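Local coordinates for lysosome-associated membrane glycoprotein 3 (Homo sapiens, PDB 4AKM) that helps lysosomes fuse with autophagosomes and takes part in the unfolded protein response, and is represented by the membrane-proximal part of its luminal region, at residues K30-V33 with F34-R37; L61-Q65 with G66-N70; Q138-A141 with F142-D146. All coordinates share one frame; numbering follows the deposited sequence.

All three contacts are local, each formed by one continuous piece of a chain that is largely antiparallel strands. Contact 1 lies on the surface, in the loop between strands 14-27 and 38-41, and depends on one weak backbone bond and light side-chain touches. Contact 2 is partly buried: four backbone bonds zip strands 57-64 and 67-75 into a hairpin whose two faces differ, one packing inward and the other carrying a glycan. Contact 3, also partly buried, lies where strand 137-141 passes into a loop, and there a side-chain amide does the polar work. Contacts 1 and 3 are on opposite sides of the chain's centre, their own centres about 39 Å apart.

Contact 1. Residues K30-V33 with F34-R37; sequences KESV and FSPR
Ser32 O receives the backbone N-H of Ser35 in a weak hydrogen bond, 3.3 Å from Ser35 N to Ser32 O with an angle of 147° at the hydrogen. This closes a tight reversal of the chain, with Val33 and Phe34 at its two corners. The side chains of the end residues meet beside the bond: Ser35 OG lies 3.6 Å from Ser32 CB. Ser32 OG is anti to its own backbone N (chi1 179°), which turns the hydroxyl to the Phe34 side, beyond the ring edge and near its plane. Small serines suit both ends, since they let the two arms draw close without crowding.

At the corners, Val33 CG1 sits over one face of Phe34 in a CH-pi contact, 4.0 Å from the ring centroid and displaced toward the rim. The other valine methyl, CG2, points elsewhere, so a single branch makes the contact. Val33 also touches Gln28, earlier in the same loop.

Farther from the corners, the aliphatic part of Lys30 runs beside the returning arm, with its CG 3.6 Å from Ser35 CB. The chain bends at chi2 (-70°), and the ammonium end then leads away from the turn, so only methylene groups pack here. The backbone angles of Val33 and Phe34 make the reversal from Ser32 to Ser35 a type I beta turn, here within a surface loop between strands 14-27 and 38-41.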
loop_
_atom_site.group_PDB
_atom_site.type_symbol
_atom_site.label_atom_id
_atom_site.label_comp_id
_atom_site.label_asym_id
_atom_site.label_seq_id
_atom_site.Cartn_x
_atom_site.Cartn_y
_atom_site.Cartn_z
ATOM N N LYS A 30 0.432 -23.921 -2.144
ATOM C CA LYS A 30 -0.139 -25.211 -1.788
ATOM C C LYS A 30 -1.460 -25.047 -1.050
ATOM O O LYS A 30 -1.662 -24.066 -0.331
ATOM C CB LYS A 30 0.853 -26.004 -0.936
ATOM C CG LYS A 30 2.316 -25.628 -1.170
ATOM C CD LYS A 30 2.831 -26.063 -2.538
ATOM C CE LYS A 30 4.279 -25.618 -2.739
ATOM N NZ LYS A 30 4.831 -26.007 -4.070
ATOM N N GLU A 31 -2.360 -26.010 -1.232
ATOM C CA GLU A 31 -3.678 -25.960 -0.609
ATOM C C GLU A 31 -3.546 -26.154 0.900
ATOM O O GLU A 31 -4.394 -25.707 1.678
ATOM C CB GLU A 31 -4.599 -27.024 -1.215
ATOM C CG GLU A 31 -4.430 -27.223 -2.724
ATOM C CD GLU A 31 -4.780 -25.982 -3.538
ATOM O OE1 GLU A 31 -5.983 -25.662 -3.650
ATOM O OE2 GLU A 31 -3.854 -25.329 -4.073
ATOM N N SER A 32 -2.471 -26.828 1.302
ATOM C CA SER A 32 -2.146 -26.975 2.715
ATOM C C SER A 32 -1.697 -25.636 3.286
ATOM O O SER A 32 -0.753 -25.020 2.789
ATOM C CB SER A 32 -1.048 -28.021 2.912
ATOM O OG SER A 32 -0.719 -28.156 4.285
ATOM N N VAL A 33 -2.375 -25.194 4.337
ATOM C CA VAL A 33 -2.109 -23.888 4.922
ATOM C C VAL A 33 -0.778 -23.852 5.698
ATOM O O VAL A 33 -0.234 -22.781 5.964
ATOM C CB VAL A 33 -3.304 -23.426 5.795
ATOM C CG1 VAL A 33 -3.397 -24.249 7.076
ATOM C CG2 VAL A 33 -3.218 -21.936 6.099
ATOM N N PHE A 34 -0.251 -25.026 6.041
ATOM C CA PHE A 34 1.011 -25.126 6.784
ATOM C C PHE A 34 2.222 -25.263 5.876
ATOM O O PHE A 34 3.360 -25.152 6.329
ATOM C CB PHE A 34 0.991 -26.313 7.744
ATOM C CG PHE A 34 -0.102 -26.250 8.754
ATOM C CD1 PHE A 34 0.030 -25.463 9.887
ATOM C CD2 PHE A 34 -1.266 -26.984 8.578
ATOM C CE1 PHE A 34 -0.983 -25.404 10.827
ATOM C CE2 PHE A 34 -2.285 -26.935 9.513
ATOM C CZ PHE A 34 -2.145 -26.145 10.641
ATOM N N SER A 35 1.971 -25.544 4.603
ATOM C CA SER A 35 3.040 -25.673 3.622
ATOM C C SER A 35 3.645 -24.310 3.305
ATOM O O SER A 35 2.975 -23.286 3.466
ATOM C CB SER A 35 2.517 -26.349 2.351
ATOM O OG SER A 35 2.480 -27.760 2.503
ATOM N N PRO A 36 4.916 -24.294 2.867
ATOM C CA PRO A 36 5.626 -23.055 2.536
ATOM C C PRO A 36 4.878 -22.184 1.531
ATOM O O PRO A 36 4.051 -22.650 0.740
ATOM C CB PRO A 36 6.937 -23.556 1.927
ATOM C CG PRO A 36 7.160 -24.864 2.563
ATOM C CD PRO A 36 5.792 -25.473 2.735
ATOM N N ARG A 37 5.187 -20.898 1.577
ATOM C CA ARG A 37 4.546 -19.931 0.717
ATOM C C ARG A 37 5.603 -19.200 -0.093
ATOM O O ARG A 37 6.777 -19.186 0.277
ATOM C CB ARG A 37 3.735 -18.952 1.563
ATOM C CG ARG A 37 2.374 -19.485 1.981
ATOM C CD ARG A 37 2.156 -19.390 3.483
ATOM N NE ARG A 37 2.768 -18.189 4.048
ATOM C CZ ARG A 37 2.547 -17.731 5.279
ATOM N NH1 ARG A 37 1.712 -18.367 6.093
ATOM N NH2 ARG A 37 3.158 -16.625 5.696
#

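Contact 2. Residues L61-Q65 with G66-N70. With NAG (2-acetamido-2-deoxy-beta-D-glucopyranose), chain D.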
loop_
_atom_site.group_PDB
_atom_site.type_symbol
_atom_site.label_atom_id
_atom_site.label_comp_id
_atom_site.label_asym_id
_atom_site.label_seq_id
_atom_site.Cartn_x
_atom_site.Cartn_y
_atom_site.Cartn_z
ATOM N N LEU A 61 -0.434 3.971 -6.797
ATOM C CA LEU A 61 -0.198 2.736 -7.515
ATOM C C LEU A 61 1.290 2.530 -7.718
ATOM O O LEU A 61 2.010 3.434 -8.149
ATOM C CB LEU A 61 -0.933 2.734 -8.852
ATOM C CG LEU A 61 -0.755 1.480 -9.707
ATOM C CD1 LEU A 61 -1.280 0.238 -8.999
ATOM C CD2 LEU A 61 -1.440 1.675 -11.035
ATOM N N LEU A 62 1.738 1.326 -7.389
ATOM C CA LEU A 62 3.138 0.961 -7.473
ATOM C C LEU A 62 3.268 -0.166 -8.468
ATOM O O LEU A 62 2.688 -1.228 -8.286
ATOM C CB LEU A 62 3.631 0.492 -6.114
ATOM C CG LEU A 62 3.375 1.458 -4.958
ATOM C CD1 LEU A 62 3.767 0.811 -3.650
ATOM C CD2 LEU A 62 4.137 2.756 -5.161
ATOM N N ASN A 63 4.025 0.061 -9.527
ATOM C CA ASN A 63 4.194 -0.968 -10.535
ATOM C C ASN A 63 5.595 -1.522 -10.555
ATOM O O ASN A 63 6.561 -0.801 -10.324
ATOM C CB ASN A 63 3.816 -0.453 -11.926
ATOM C CG ASN A 63 2.514 -1.040 -12.418
ATOM O OD1 ASN A 63 1.460 -0.403 -12.335
ATOM N ND2 ASN A 63 2.575 -2.277 -12.922
ATOM N N PHE A 64 5.696 -2.811 -10.843
ATOM C CA PHE A 64 6.984 -3.467 -10.900
ATOM C C PHE A 64 6.903 -4.570 -11.919
ATOM O O PHE A 64 5.825 -4.903 -12.399
ATOM C CB PHE A 64 7.364 -4.035 -9.523
ATOM C CG PHE A 64 6.267 -4.825 -8.874
ATOM C CD1 PHE A 64 6.061 -6.155 -9.207
ATOM C CD2 PHE A 64 5.433 -4.235 -7.946
ATOM C CE1 PHE A 64 5.045 -6.878 -8.625
ATOM C CE2 PHE A 64 4.422 -4.952 -7.356
ATOM C CZ PHE A 64 4.224 -6.279 -7.695
ATOM N N GLN A 65 8.049 -5.136 -12.256
ATOM C CA GLN A 65 8.052 -6.280 -13.141
ATOM C C GLN A 65 7.329 -7.436 -12.475
ATOM O O GLN A 65 7.801 -7.991 -11.484
ATOM C CB GLN A 65 9.478 -6.678 -13.513
ATOM C CG GLN A 65 9.779 -6.509 -14.988
ATOM C CD GLN A 65 9.605 -5.071 -15.450
ATOM O OE1 GLN A 65 8.539 -4.682 -15.943
ATOM N NE2 GLN A 65 10.658 -4.274 -15.295
ATOM N N GLY A 66 6.171 -7.785 -13.023
ATOM C CA GLY A 66 5.397 -8.899 -12.519
ATOM C C GLY A 66 3.999 -8.494 -12.105
ATOM O O GLY A 66 3.096 -9.322 -12.045
ATOM N N GLY A 67 3.818 -7.215 -11.811
ATOM C CA GLY A 67 2.519 -6.730 -11.401
ATOM C C GLY A 67 2.540 -5.395 -10.695
ATOM O O GLY A 67 3.327 -4.507 -11.027
ATOM N N PHE A 68 1.671 -5.263 -9.701
ATOM C CA PHE A 68 1.479 -3.986 -9.039
ATOM C C PHE A 68 0.798 -4.129 -7.695
ATOM O O PHE A 68 0.184 -5.161 -7.384
ATOM C CB PHE A 68 0.624 -3.062 -9.913
ATOM C CG PHE A 68 -0.760 -3.600 -10.205
ATOM C CD1 PHE A 68 -1.782 -3.478 -9.274
ATOM C CD2 PHE A 68 -1.034 -4.224 -11.409
ATOM C CE1 PHE A 68 -3.046 -3.976 -9.533
ATOM C CE2 PHE A 68 -2.302 -4.714 -11.680
ATOM C CZ PHE A 68 -3.308 -4.595 -10.739
ATOM N N VAL A 69 0.894 -3.063 -6.916
ATOM C CA VAL A 69 0.116 -2.923 -5.699
ATOM C C VAL A 69 -0.586 -1.576 -5.747
ATOM O O VAL A 69 0.034 -0.543 -5.995
ATOM C CB VAL A 69 0.984 -3.022 -4.424
ATOM C CG1 VAL A 69 0.152 -2.711 -3.190
ATOM C CG2 VAL A 69 1.606 -4.399 -4.307
ATOM N N ASN A 70 -1.891 -1.601 -5.519
ATOM C CA ASN A 70 -2.708 -0.412 -5.598
ATOM C C ASN A 70 -3.351 -0.112 -4.257
ATOM O O ASN A 70 -4.163 -0.891 -3.750
ATOM C CB ASN A 70 -3.777 -0.578 -6.678
ATOM C CG ASN A 70 -4.336 0.746 -7.153
ATOM O OD1 ASN A 70 -3.780 1.808 -6.878
ATOM N ND2 ASN A 70 -5.443 0.686 -7.878
HETATM C C1 NAG D . -6.215 1.730 -8.496
HETATM C C2 NAG D . -6.744 0.933 -9.678
HETATM C C3 NAG D . -7.591 1.826 -10.581
HETATM C C4 NAG D . -8.662 2.546 -9.769
HETATM C C5 NAG D . -8.090 3.178 -8.503
HETATM C C6 NAG D . -9.218 3.638 -7.593
HETATM C C7 NAG D . -5.504 -0.957 -10.563
HETATM C C8 NAG D . -4.558 -1.405 -11.637
HETATM N N2 NAG D . -5.634 0.357 -10.414
HETATM O O3 NAG D . -8.205 1.032 -11.571
HETATM O O4 NAG D . -9.257 3.563 -10.547
HETATM O O5 NAG D . -7.294 2.272 -7.768
HETATM O O6 NAG D . -8.651 4.210 -6.436
HETATM O O7 NAG D . -6.114 -1.780 -9.877
#
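Leu62 and Val69 exchange two backbone hydrogen bonds, with Leu62 N to Val69 O and Val69 N to Leu62 O both 2.9 Å. Phe64 and Gly67 form a second such pair: Phe64 N reaches Gly67 O at 2.9 Å, whereas Gly67 N meets Phe64 O at 3.1 Å.

The Phe64 ring folds back across the Gly67-Phe68 backbone of the partner strand, with Gly67 O over the centre of one face. Its CG lies between the backbone N and carbonyl carbon (chi1 48°), a rotation that swings the ring across glycine, where no side chain stands in the way. Leu62 and Val69 share this buried side, apolar residues suited to packing against strand 14-27, which Leu62 and Phe64 touch.

On the other face, Leu61 CD1 reaches Phe68 CD1 at 3.8 Å and also packs on Asn70 CB. Asn70 ND2 is bonded covalently to C1 of an N-acetylglucosamine, whose acetyl methyl C8 rests over one face of Phe68, 3.5 Å from its CZ. The aromatic ring thus offers the sugar a flat apolar bed. A type II turn from Phe64 to Gly67, its Gly66 at a positive phi that suits glycine, closes a beta hairpin with a two-residue loop.

Contact 3. Residues Q138-A141 with F142-D146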
loop_
_atom_site.group_PDB
_atom_site.type_symbol
_atom_site.label_atom_id
_atom_site.label_comp_id
_atom_site.label_asym_id
_atom_site.label_seq_id
_atom_site.Cartn_x
_atom_site.Cartn_y
_atom_site.Cartn_z
ATOM N N GLN A 138 5.273 4.989 6.972
ATOM C CA GLN A 138 4.850 6.337 7.305
ATOM C C GLN A 138 4.261 6.988 6.068
ATOM O O GLN A 138 4.941 7.143 5.063
ATOM C CB GLN A 138 5.996 7.182 7.838
ATOM C CG GLN A 138 5.543 8.564 8.276
ATOM C CD GLN A 138 6.474 9.194 9.285
ATOM O OE1 GLN A 138 7.503 8.619 9.644
ATOM N NE2 GLN A 138 6.116 10.382 9.757
ATOM N N LEU A 139 2.992 7.369 6.139
ATOM C CA LEU A 139 2.320 7.931 4.977
ATOM C C LEU A 139 1.410 9.095 5.340
ATOM O O LEU A 139 1.168 9.371 6.515
ATOM C CB LEU A 139 1.539 6.848 4.221
ATOM C CG LEU A 139 0.492 5.999 4.950
ATOM C CD1 LEU A 139 -0.837 6.733 5.111
ATOM C CD2 LEU A 139 0.288 4.678 4.218
ATOM N N GLN A 140 0.911 9.768 4.311
ATOM C CA GLN A 140 -0.005 10.882 4.464
ATOM C C GLN A 140 -0.677 11.133 3.121
ATOM O O GLN A 140 -0.050 10.999 2.067
ATOM C CB GLN A 140 0.741 12.131 4.941
ATOM C CG GLN A 140 -0.166 13.306 5.297
ATOM C CD GLN A 140 0.550 14.380 6.097
ATOM O OE1 GLN A 140 1.573 14.119 6.734
ATOM N NE2 GLN A 140 0.016 15.596 6.068
ATOM N N ALA A 141 -1.957 11.486 3.163
ATOM C CA ALA A 141 -2.724 11.737 1.946
ATOM C C ALA A 141 -3.642 12.955 2.078
ATOM O O ALA A 141 -4.029 13.336 3.186
ATOM C CB ALA A 141 -3.526 10.502 1.562
ATOM N N PHE A 142 -3.974 13.555 0.937
ATOM C CA PHE A 142 -4.838 14.739 0.858
ATOM C C PHE A 142 -4.209 16.011 1.439
ATOM O O PHE A 142 -3.450 16.701 0.754
ATOM C CB PHE A 142 -6.212 14.471 1.484
ATOM C CG PHE A 142 -6.848 13.199 1.015
ATOM C CD1 PHE A 142 -7.451 13.133 -0.230
ATOM C CD2 PHE A 142 -6.840 12.069 1.815
ATOM C CE1 PHE A 142 -8.038 11.964 -0.668
ATOM C CE2 PHE A 142 -7.426 10.897 1.381
ATOM C CZ PHE A 142 -8.025 10.846 0.136
ATOM N N ASP A 143 -4.533 16.324 2.691
ATOM C CA ASP A 143 -4.069 17.564 3.315
ATOM C C ASP A 143 -2.573 17.563 3.635
ATOM O O ASP A 143 -2.071 16.657 4.305
ATOM C CB ASP A 143 -4.884 17.869 4.576
ATOM C CG ASP A 143 -6.123 18.693 4.280
ATOM O OD1 ASP A 143 -6.480 18.831 3.090
ATOM O OD2 ASP A 143 -6.734 19.212 5.240
ATOM N N PHE A 144 -1.872 18.594 3.164
ATOM C CA PHE A 144 -0.429 18.707 3.366
ATOM C C PHE A 144 0.010 20.114 3.755
ATOM O O PHE A 144 -0.702 21.090 3.515
ATOM C CB PHE A 144 0.325 18.274 2.107
ATOM C CG PHE A 144 0.556 16.796 2.020
ATOM C CD1 PHE A 144 1.597 16.206 2.718
ATOM C CD2 PHE A 144 -0.263 15.997 1.241
ATOM C CE1 PHE A 144 1.815 14.841 2.642
ATOM C CE2 PHE A 144 -0.050 14.629 1.158
ATOM C CZ PHE A 144 0.991 14.051 1.858
ATOM N N GLU A 145 1.196 20.207 4.350
ATOM C CA GLU A 145 1.757 21.490 4.759
ATOM C C GLU A 145 3.252 21.550 4.481
ATOM O O GLU A 145 4.053 21.009 5.244
ATOM C CB GLU A 145 1.520 21.729 6.249
ATOM C CG GLU A 145 0.064 21.783 6.657
ATOM C CD GLU A 145 -0.105 21.866 8.157
ATOM O OE1 GLU A 145 0.544 22.733 8.779
ATOM O OE2 GLU A 145 -0.877 21.056 8.713
ATOM N N ASP A 146 3.614 22.217 3.388
ATOM C CA ASP A 146 5.015 22.418 3.014
ATOM C C ASP A 146 5.792 21.118 2.810
ATOM O O ASP A 146 6.971 21.040 3.155
ATOM C CB ASP A 146 5.737 23.312 4.033
ATOM C CG ASP A 146 5.349 24.774 3.909
ATOM O OD1 ASP A 146 4.370 25.188 4.566
ATOM O OD2 ASP A 146 6.026 25.511 3.156
#
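Gln140 and Phe144 lie flat against each other, the amide and ring planes only 6° apart and the two side chains running in opposite directions. Gln140 holds CG anti to its backbone N (chi1 -173°) and stays extended beyond it, which lays it in an offset stack over the ring's rim around CE1. Its CG and CD both come to 3.7 Å from Phe144 CE1. A long, flat-ended residue suits this place, because its methylenes and amide can both pack on the ring.

Polar bonding fixes the rotation of that amide. Gln140 NE2 donates to Asp143 O at 2.9 Å, in the carbonyl plane and close to the plane of the amide itself, with an angle of 159° at the hydrogen. The other end of the amide, OE1, accepts from the backbone N of Gly150, so both ends of this buried group are engaged. In this beta-prism domain, strand 137-141 lies between strands 14-27 and 116-118 of one antiparallel sheet, and the glutamine side chain ties its last residues to the loop that follows.

Phe144 CZ brings the ring edge to 3.2 Å from Gln140 O, and the ring touches Leu15 and Lys18 of strand 14-27. Phe142 turns elsewhere: its CD2 is 3.7 Å from Ala141 CB, and the ring continues toward Phe73, Lys75 and Tyr80. Alanine's single methyl lets that bulky ring lie close beside the strand.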